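Long-range contacts in sialidase B (Streptococcus pneumoniae serotype 4, PDB 4XJW), which cleaves terminal sialic acids from oligosaccharides, glycoproteins and glycolipids, and also acts as an intramolecular trans-sialidase: residues 612-617 with 633-638; 551-556 with 579-584; 91-96 with 641-646. The protein carries 1 engineered substitution. One frame throughout, in Å; residues are numbered along the deposited sequence. Where two conformers were deposited one is given.

Interaction 1 of 3, residues 612-617 with 633-638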
loop_
_atom_site.group_PDB
_atom_site.type_symbol
_atom_site.label_atom_id
_atom_site.label_comp_id
_atom_site.label_asym_id
_atom_site.label_seq_id
_atom_site.Cartn_x
_atom_site.Cartn_y
_atom_site.Cartn_z
ATOM N N GLY A 612 3.651 -5.429 -11.348
ATOM C CA GLY A 612 4.120 -4.713 -10.171
ATOM C C GLY A 612 4.131 -5.500 -8.873
ATOM O O GLY A 612 3.238 -6.306 -8.587
ATOM N N TYR A 613 5.160 -5.259 -8.074
ATOM C CA TYR A 613 5.241 -5.847 -6.743
ATOM C C TYR A 613 6.160 -4.981 -5.912
ATOM O O TYR A 613 7.339 -4.838 -6.238
ATOM C CB TYR A 613 5.808 -7.266 -6.831
ATOM C CG TYR A 613 5.676 -8.087 -5.560
ATOM C CD1 TYR A 613 6.632 -8.034 -4.541
ATOM C CD2 TYR A 613 4.606 -8.950 -5.398
ATOM C CE1 TYR A 613 6.501 -8.831 -3.373
ATOM C CE2 TYR A 613 4.463 -9.737 -4.261
ATOM C CZ TYR A 613 5.404 -9.668 -3.252
ATOM O OH TYR A 613 5.208 -10.473 -2.148
ATOM N N ALA A 614 5.633 -4.367 -4.859
ATOM C CA ALA A 614 6.419 -3.421 -4.084
ATOM C C ALA A 614 6.550 -3.854 -2.629
ATOM O O ALA A 614 7.108 -4.911 -2.369
ATOM C CB ALA A 614 5.881 -1.983 -4.242
ATOM N N TYR A 615 6.067 -3.053 -1.685
ATOM C CA TYR A 615 6.148 -3.454 -0.291
ATOM C C TYR A 615 5.239 -4.653 -0.044
ATOM O O TYR A 615 4.219 -4.845 -0.729
ATOM C CB TYR A 615 5.777 -2.320 0.669
ATOM C CG TYR A 615 6.828 -1.258 0.869
ATOM C CD1 TYR A 615 7.629 -0.821 -0.180
ATOM C CD2 TYR A 615 6.989 -0.647 2.103
ATOM C CE1 TYR A 615 8.572 0.182 0.014
ATOM C CE2 TYR A 615 7.925 0.348 2.298
ATOM C CZ TYR A 615 8.698 0.768 1.247
ATOM O OH TYR A 615 9.630 1.772 1.433
ATOM N N SER A 616 5.622 -5.460 0.935
ATOM C CA SER A 616 4.923 -6.704 1.169
ATOM C C SER A 616 4.957 -7.141 2.616
ATOM O O SER A 616 5.809 -6.741 3.413
ATOM C CB SER A 616 5.500 -7.797 0.274
ATOM O OG SER A 616 6.809 -8.148 0.708
ATOM N N ALA A 617 3.986 -7.992 2.940
ATOM C CA ALA A 617 3.869 -8.598 4.251
ATOM C C ALA A 617 3.659 -10.094 4.068
ATOM O O ALA A 617 2.831 -10.522 3.243
ATOM C CB ALA A 617 2.701 -7.966 5.003
ATOM N N TYR A 633 1.740 -3.171 -7.416
ATOM C CA TYR A 633 2.026 -2.109 -8.374
ATOM C C TYR A 633 3.420 -1.617 -8.120
ATOM O O TYR A 633 4.060 -1.983 -7.126
ATOM C CB TYR A 633 1.005 -0.960 -8.284
ATOM C CG TYR A 633 1.222 0.055 -7.174
ATOM C CD1 TYR A 633 1.057 -0.286 -5.832
ATOM C CD2 TYR A 633 1.591 1.354 -7.474
ATOM C CE1 TYR A 633 1.249 0.661 -4.820
ATOM C CE2 TYR A 633 1.774 2.306 -6.491
ATOM C CZ TYR A 633 1.597 1.964 -5.161
ATOM O OH TYR A 633 1.791 2.930 -4.191
ATOM N N ASP A 634 3.917 -0.804 -9.035
ATOM C CA ASP A 634 5.239 -0.254 -8.841
ATOM C C ASP A 634 5.120 1.052 -8.061
ATOM O O ASP A 634 4.778 2.102 -8.613
ATOM C CB ASP A 634 5.924 -0.051 -10.182
ATOM C CG ASP A 634 7.375 0.334 -10.025
ATOM O OD1 ASP A 634 7.684 1.083 -9.076
ATOM O OD2 ASP A 634 8.198 -0.110 -10.854
ATOM N N SER A 635 5.385 0.970 -6.762
ATOM C CA SER A 635 5.170 2.099 -5.860
ATOM C C SER A 635 6.300 3.134 -5.930
ATOM O O SER A 635 6.272 4.137 -5.210
ATOM C CB SER A 635 4.962 1.603 -4.421
ATOM O OG SER A 635 6.179 1.112 -3.880
ATOM N N TRP A 636 7.285 2.897 -6.792
ATOM C CA TRP A 636 8.306 3.900 -7.054
ATOM C C TRP A 636 7.934 4.718 -8.282
ATOM O O TRP A 636 8.213 5.915 -8.350
ATOM C CB TRP A 636 9.675 3.245 -7.260
ATOM C CG TRP A 636 10.820 4.237 -7.262
ATOM C CD1 TRP A 636 11.416 4.816 -8.345
ATOM C CD2 TRP A 636 11.500 4.737 -6.113
ATOM N NE1 TRP A 636 12.430 5.647 -7.936
ATOM C CE2 TRP A 636 12.501 5.618 -6.567
ATOM C CE3 TRP A 636 11.364 4.526 -4.742
ATOM C CZ2 TRP A 636 13.358 6.292 -5.695
ATOM C CZ3 TRP A 636 12.216 5.196 -3.875
ATOM C CH2 TRP A 636 13.202 6.071 -4.357
ATOM N N SER A 637 7.313 4.071 -9.262
ATOM C CA SER A 637 7.055 4.735 -10.543
ATOM C C SER A 637 6.167 5.971 -10.425
ATOM O O SER A 637 5.104 5.924 -9.821
ATOM C CB SER A 637 6.412 3.761 -11.532
ATOM O OG SER A 637 5.958 4.465 -12.681
ATOM N N ARG A 638 6.592 7.074 -11.042
ATOM C CA ARG A 638 5.764 8.285 -11.060
ATOM C C ARG A 638 4.598 8.180 -12.045
ATOM O O ARG A 638 3.807 9.116 -12.174
ATOM C CB ARG A 638 6.625 9.527 -11.375
ATOM C CG ARG A 638 7.636 9.894 -10.296
ATOM C CD ARG A 638 7.176 9.660 -8.853
ATOM N NE ARG A 638 6.422 10.779 -8.275
ATOM C CZ ARG A 638 6.133 10.903 -6.975
ATOM N NH1 ARG A 638 6.529 9.979 -6.110
ATOM N NH2 ARG A 638 5.444 11.951 -6.534
#

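Interaction 2 of 3, residues 551-556 with 579-584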
loop_
_atom_site.group_PDB
_atom_site.type_symbol
_atom_site.label_atom_id
_atom_site.label_comp_id
_atom_site.label_asym_id
_atom_site.label_seq_id
_atom_site.Cartn_x
_atom_site.Cartn_y
_atom_site.Cartn_z
ATOM N N TYR A 551 17.598 1.901 -5.628
ATOM C CA TYR A 551 16.958 2.541 -4.483
ATOM C C TYR A 551 16.401 1.512 -3.489
ATOM O O TYR A 551 16.223 1.822 -2.311
ATOM C CB TYR A 551 15.879 3.532 -4.927
ATOM C CG TYR A 551 14.899 2.952 -5.917
ATOM C CD1 TYR A 551 13.788 2.217 -5.487
ATOM C CD2 TYR A 551 15.090 3.110 -7.282
ATOM C CE1 TYR A 551 12.891 1.683 -6.398
ATOM C CE2 TYR A 551 14.198 2.573 -8.202
ATOM C CZ TYR A 551 13.100 1.857 -7.754
ATOM O OH TYR A 551 12.221 1.326 -8.669
ATOM N N GLY A 552 16.153 0.298 -3.963
ATOM C CA GLY A 552 15.722 -0.795 -3.082
ATOM C C GLY A 552 14.235 -0.815 -2.779
ATOM O O GLY A 552 13.516 0.121 -3.122
ATOM N N THR A 553 13.795 -1.887 -2.107
ATOM C CA THR A 553 12.399 -2.065 -1.685
ATOM C C THR A 553 12.390 -2.836 -0.375
ATOM O O THR A 553 13.268 -3.654 -0.139
ATOM C CB THR A 553 11.581 -2.868 -2.747
ATOM O OG1 THR A 553 11.648 -2.180 -4.007
ATOM C CG2 THR A 553 10.121 -2.966 -2.364
ATOM N N GLN A 554 11.401 -2.566 0.478
ATOM C CA GLN A 554 11.203 -3.333 1.696
ATOM C C GLN A 554 11.210 -4.831 1.365
ATOM O O GLN A 554 10.691 -5.254 0.318
ATOM C CB GLN A 554 9.866 -2.942 2.334
ATOM C CG GLN A 554 9.586 -3.602 3.696
ATOM C CD GLN A 554 8.141 -4.039 3.866
ATOM O OE1 GLN A 554 7.371 -4.075 2.909
ATOM N NE2 GLN A 554 7.764 -4.370 5.093
ATOM N N VAL A 555 11.824 -5.620 2.254
ATOM C CA VAL A 555 11.793 -7.077 2.163
ATOM C C VAL A 555 11.142 -7.591 3.441
ATOM O O VAL A 555 11.496 -7.167 4.557
ATOM C CB VAL A 555 13.215 -7.682 1.995
ATOM C CG1 VAL A 555 14.163 -7.167 3.068
ATOM C CG2 VAL A 555 13.181 -9.199 2.015
ATOM N N SER A 556 10.175 -8.484 3.296
ATOM C CA SER A 556 9.595 -9.106 4.482
ATOM C C SER A 556 10.151 -10.517 4.600
ATOM O O SER A 556 10.620 -11.087 3.607
ATOM C CB SER A 556 8.073 -9.073 4.442
ATOM O OG SER A 556 7.537 -9.579 3.230
ATOM N N SER A 579 15.390 -3.391 -12.198
ATOM C CA SER A 579 14.801 -2.322 -13.005
ATOM C C SER A 579 13.706 -1.521 -12.302
ATOM O O SER A 579 13.683 -0.295 -12.373
ATOM C CB SER A 579 14.251 -2.919 -14.299
ATOM O OG SER A 579 13.717 -1.919 -15.136
ATOM N N GLY A 580 12.782 -2.213 -11.636
ATOM C CA GLY A 580 11.669 -1.534 -11.002
ATOM C C GLY A 580 11.102 -2.376 -9.882
ATOM O O GLY A 580 11.664 -3.412 -9.537
ATOM N N ARG A 581 9.992 -1.923 -9.304
ATOM C CA ARG A 581 9.313 -2.702 -8.271
ATOM C C ARG A 581 8.298 -3.624 -8.942
ATOM O O ARG A 581 7.120 -3.288 -9.112
ATOM C CB ARG A 581 8.681 -1.777 -7.228
ATOM C CG ARG A 581 9.713 -1.142 -6.319
ATOM C CD ARG A 581 9.136 -0.267 -5.231
ATOM N NE ARG A 581 10.189 0.234 -4.334
ATOM C CZ ARG A 581 10.033 1.247 -3.483
ATOM N NH1 ARG A 581 8.867 1.885 -3.429
ATOM N NH2 ARG A 581 11.032 1.626 -2.688
ATOM N N LYS A 582 8.800 -4.773 -9.379
ATOM C CA LYS A 582 8.060 -5.726 -10.196
ATOM C C LYS A 582 8.719 -7.084 -10.041
ATOM O O LYS A 582 9.769 -7.200 -9.388
ATOM C CB LYS A 582 8.033 -5.284 -11.669
ATOM C CG LYS A 582 9.400 -4.998 -12.279
ATOM C CD LYS A 582 9.255 -4.469 -13.708
ATOM C CE LYS A 582 10.612 -4.090 -14.288
ATOM N NZ LYS A 582 10.462 -3.385 -15.599
ATOM N N GLY A 583 8.087 -8.120 -10.584
ATOM C CA GLY A 583 8.668 -9.450 -10.525
ATOM C C GLY A 583 8.737 -9.980 -9.105
ATOM O O GLY A 583 9.781 -10.451 -8.638
ATOM N N GLY A 584 7.609 -9.905 -8.410
ATOM C CA GLY A 584 7.562 -10.315 -7.014
ATOM C C GLY A 584 7.822 -11.790 -6.827
ATOM O O GLY A 584 7.378 -12.610 -7.633
HETATM O O HOH W 1 12.481 1.992 -11.240
#

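Interaction 3 of 3, residues 91-96 with 641-646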
loop_
_atom_site.group_PDB
_atom_site.type_symbol
_atom_site.label_atom_id
_atom_site.label_comp_id
_atom_site.label_asym_id
_atom_site.label_seq_id
_atom_site.Cartn_x
_atom_site.Cartn_y
_atom_site.Cartn_z
ATOM N N ARG A 91 -5.691 2.746 -16.745
ATOM C CA ARG A 91 -5.025 2.758 -15.462
ATOM C C ARG A 91 -3.961 1.673 -15.409
ATOM O O ARG A 91 -4.218 0.525 -15.776
ATOM C CB ARG A 91 -5.996 2.550 -14.304
ATOM C CG ARG A 91 -5.387 3.004 -12.985
ATOM C CD ARG A 91 -6.107 2.368 -11.799
ATOM N NE ARG A 91 -5.628 1.016 -11.524
ATOM C CZ ARG A 91 -6.029 0.291 -10.485
ATOM N NH1 ARG A 91 -6.918 0.801 -9.637
ATOM N NH2 ARG A 91 -5.538 -0.936 -10.305
ATOM N N PRO A 92 -2.764 2.027 -14.928
ATOM C CA PRO A 92 -1.719 1.021 -14.711
ATOM C C PRO A 92 -2.145 -0.054 -13.704
ATOM O O PRO A 92 -3.136 0.135 -12.977
ATOM C CB PRO A 92 -0.571 1.846 -14.121
ATOM C CG PRO A 92 -0.757 3.204 -14.768
ATOM C CD PRO A 92 -2.250 3.400 -14.758
ATOM N N ALA A 93 -1.392 -1.158 -13.684
ATOM C CA ALA A 93 -1.485 -2.190 -12.644
ATOM C C ALA A 93 -2.917 -2.630 -12.387
ATOM O O ALA A 93 -3.378 -2.607 -11.250
ATOM C CB ALA A 93 -0.832 -1.703 -11.343
ATOM N N SER A 94 -3.618 -3.026 -13.442
ATOM C CA SER A 94 -5.018 -3.443 -13.311
ATOM C C SER A 94 -5.262 -4.953 -13.444
ATOM O O SER A 94 -6.377 -5.414 -13.192
ATOM C CB SER A 94 -5.883 -2.677 -14.315
ATOM O OG SER A 94 -5.896 -1.295 -14.015
ATOM N N LEU A 95 -4.238 -5.714 -13.840
ATOM C CA LEU A 95 -4.428 -7.111 -14.256
ATOM C C LEU A 95 -3.601 -8.107 -13.459
ATOM O O LEU A 95 -2.585 -7.761 -12.864
ATOM C CB LEU A 95 -4.017 -7.276 -15.729
ATOM C CG LEU A 95 -4.820 -6.506 -16.765
ATOM C CD1 LEU A 95 -4.204 -6.675 -18.152
ATOM C CD2 LEU A 95 -6.250 -6.974 -16.785
ATOM N N TRP A 96 -4.046 -9.360 -13.466
ATOM C CA TRP A 96 -3.222 -10.480 -13.031
ATOM C C TRP A 96 -2.761 -11.279 -14.238
ATOM O O TRP A 96 -3.430 -11.287 -15.283
ATOM C CB TRP A 96 -4.029 -11.380 -12.099
ATOM C CG TRP A 96 -3.894 -10.985 -10.655
ATOM C CD1 TRP A 96 -4.570 -9.981 -10.009
ATOM C CD2 TRP A 96 -3.016 -11.572 -9.680
ATOM N NE1 TRP A 96 -4.167 -9.921 -8.685
ATOM C CE2 TRP A 96 -3.213 -10.883 -8.463
ATOM C CE3 TRP A 96 -2.070 -12.604 -9.723
ATOM C CZ2 TRP A 96 -2.500 -11.197 -7.298
ATOM C CZ3 TRP A 96 -1.375 -12.922 -8.566
ATOM C CH2 TRP A 96 -1.593 -12.218 -7.370
ATOM N N LEU A 641 1.221 6.431 -9.443
ATOM C CA LEU A 641 0.732 7.085 -8.229
ATOM C C LEU A 641 -0.779 6.983 -8.164
ATOM O O LEU A 641 -1.454 6.916 -9.194
ATOM C CB LEU A 641 1.101 8.568 -8.243
ATOM C CG LEU A 641 2.592 8.862 -8.369
ATOM C CD1 LEU A 641 2.774 10.350 -8.530
ATOM C CD2 LEU A 641 3.315 8.388 -7.130
ATOM N N HIS A 642 -1.313 6.942 -6.946
ATOM C CA HIS A 642 -2.747 7.157 -6.717
ATOM C C HIS A 642 -3.641 6.108 -7.378
ATOM O O HIS A 642 -4.615 6.448 -8.077
ATOM C CB HIS A 642 -3.167 8.571 -7.160
ATOM C CG HIS A 642 -2.183 9.636 -6.770
ATOM N ND1 HIS A 642 -1.518 9.626 -5.560
ATOM C CD2 HIS A 642 -1.709 10.700 -7.459
ATOM C CE1 HIS A 642 -0.691 10.659 -5.514
ATOM N NE2 HIS A 642 -0.798 11.338 -6.644
ATOM N N LEU A 643 -3.315 4.839 -7.139
ATOM C CA LEU A 643 -4.123 3.724 -7.620
ATOM C C LEU A 643 -4.884 3.144 -6.454
ATOM O O LEU A 643 -4.308 2.963 -5.376
ATOM C CB LEU A 643 -3.251 2.625 -8.232
ATOM C CG LEU A 643 -2.244 3.042 -9.308
ATOM C CD1 LEU A 643 -1.376 1.864 -9.727
ATOM C CD2 LEU A 643 -2.934 3.652 -10.511
ATOM N N SER A 644 -6.154 2.833 -6.688
ATOM C CA SER A 644 -6.977 2.214 -5.657
ATOM C C SER A 644 -7.018 0.689 -5.746
ATOM O O SER A 644 -6.986 0.098 -6.834
ATOM C CB SER A 644 -8.387 2.782 -5.705
ATOM O OG SER A 644 -8.373 4.156 -5.387
ATOM N N ASN A 645 -7.079 0.056 -4.577
ATOM C CA ASN A 645 -7.291 -1.387 -4.467
ATOM C C ASN A 645 -6.206 -2.211 -5.140
ATOM O O ASN A 645 -6.483 -3.215 -5.815
ATOM C CB ASN A 645 -8.685 -1.769 -4.988
ATOM C CG ASN A 645 -9.795 -1.300 -4.082
ATOM O OD1 ASN A 645 -9.552 -0.640 -3.076
ATOM N ND2 ASN A 645 -11.034 -1.630 -4.443
ATOM N N VAL A 646 -4.963 -1.784 -4.926
ATOM C CA VAL A 646 -3.791 -2.519 -5.404
ATOM C C VAL A 646 -3.065 -3.290 -4.296
ATOM O O VAL A 646 -2.221 -4.129 -4.592
ATOM C CB VAL A 646 -2.811 -1.601 -6.152
ATOM C CG1 VAL A 646 -3.412 -1.181 -7.498
ATOM C CG2 VAL A 646 -2.459 -0.373 -5.286
HETATM O O HOH W 2 -6.448 -3.241 -8.929
#

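Interaction 1 of 3, residues 612-617 with 633-638
The Tyr615 ring meets the facing segment obliquely: Ser635 OG approaches its CD1 to 4.4 Å, neither over the face nor at the edge. Within 633-638, the Tyr633 ring has one face under Ser635 N, which sits 3.8 Å above the ring plane and is displaced toward the rim. The Asp634 carboxylate is the third flat group. Its OD1 is met nearly along the C-O bond by Trp636 N, 2.9 Å away, while Ser637 N comes from above the carboxylate plane, 58° out of it. The first bond closes an Asx turn, and the two together make an Asx motif, which fixes the path of the chain just beyond Ser635.

Across the segments the contact is van der Waals packing, with no hydrogen bond between them. Ala614 CB points into it, 3.1 Å from Ser635 OG and 3.4 Å from Tyr633 O. With chi1 at 71°, Ser635 OG lies between its backbone N and carbonyl carbon; the hydroxyl reaches outside both segments to bond Arg581 NH1. Asp634 OD2 accepts from Arg581 N, so 633-638 grips that arginine at two places. Gly612 runs close beside Tyr633, Gly612 C lying 3.6 Å from Tyr633 N, a spacing helped by the absence of a side chain.

By similarity Tyr615 is the nucleophile, and its OH is hydrogen-bonded to Glu503, a predicted active-site residue. Ser616 and Ala617 begin strand 616-620, which pairs antiparallel with 626-631, itself beside 647-652; strand 205-213 lies against Tyr615, Ala617 and Tyr633.

Interaction 2 of 3, residues 551-556 with 579-584
Arg581 reaches across to the 551-556 loop with an extended chain from CG to NE and spends two of its donors there. NH2 gives a nearly straight bond to Gly552 O, 2.9 Å long with an N-H...O angle of 170°; the acceptor lies in the guanidinium plane, and the donor lies in the carbonyl plane. NE donates to Thr553 OG1 at 2.8 Å, a more bent bond at 131°, with the hydroxyl tilted from the guanidinium plane. Thr553 can offer it since OG1 is anti to its carbonyl carbon, beside the backbone N, with CG2 packing near Arg581 CD at 4.1 Å. With NH1 turned to Ser635, all three guanidinium nitrogens have protein partners.

In the six-bladed sialidase propeller, three arginines form the triad that holds the carboxylate of sialic acid; here they are, by similarity, Arg207, Arg519 and Arg581. The bonds to Gly552 and Thr553 fix the rotation of the Arg581 guanidinium. In the backbone, Arg581 centres an inverse gamma turn, closed by a weak bond from Lys582 N to Gly580 O.

Arg581 NE lies at the edge of the Tyr551 ring, in its plane, 3.7 Å from Tyr551 CE1, the ring and guanidinium planes standing 70° apart. A water 2.7 Å from Tyr551 OH donates to Ser579 O. The ring also stacks on Trp636, and Tyr551 O accepts from Arg519 NE.

Interaction 3 of 3, residues 91-96 with 641-646
This is an interdomain contact: Arg91 and its neighbours, at the edge of the lectin-like N-terminal domain, meet a loop of the catalytic propeller, part polar and part apolar. The guanidinium of Arg91 lies with one face over Leu643 CB, which is 4.2 Å above the plane and centred on it. A bend at chi3 (82°) turns the group back onto its own loop. NE, 3.0 Å from Pro92 O, meets that oxygen almost in line with its C=O bond, while NH2 approaches Ala93 O from above the carbonyl plane. Held flat this way, the arginine presents NH1 to the propeller, where Ser644 O accepts it at 2.9 Å on a lone pair, though tilted from the guanidinium plane. A water adds a second link, taking a bond from Arg91 NH2 and giving one to Asn645 O.

The apolar share comes from Leu643, whose CD2 lies 3.5 Å from Arg91 CG and whose CD1 is 4.0 Å from Ala93 CB. Val646 CG1 sits 3.5 Å from Arg91 NH2.

Arg91 ends strand 85-91, an outermost strand of its sheet, and the rest is the loop after it, with strand 126-132 against Arg91 and Ser94; 641-646 leads into strand 647-652 and touches strand 205-213 through His642 and Ser644.

Interactions 1 and 2 lie at what is, by similarity, the catalytic site; they share the surroundings of Arg581, whose backbone bonds that of Tyr613. Their chemistry differs, since 612-617 meets 633-638 by packing alone, whereas 551-556 holds a charged side chain by hydrogen bonds. Interaction 3 lies at the domain boundary and mixes both, with an arginine that bonds backbone carbonyls on both sides of the boundary. It shares the loop between strands 626-631 and 647-652 with interaction 1, and Tyr633 packs against Ala93, Leu643 and Val646. Interactions 2 and 3 do not touch, their nearest atoms being about 8 Å apart. Interactions 2 and 3 are buried, interaction 1 partly so.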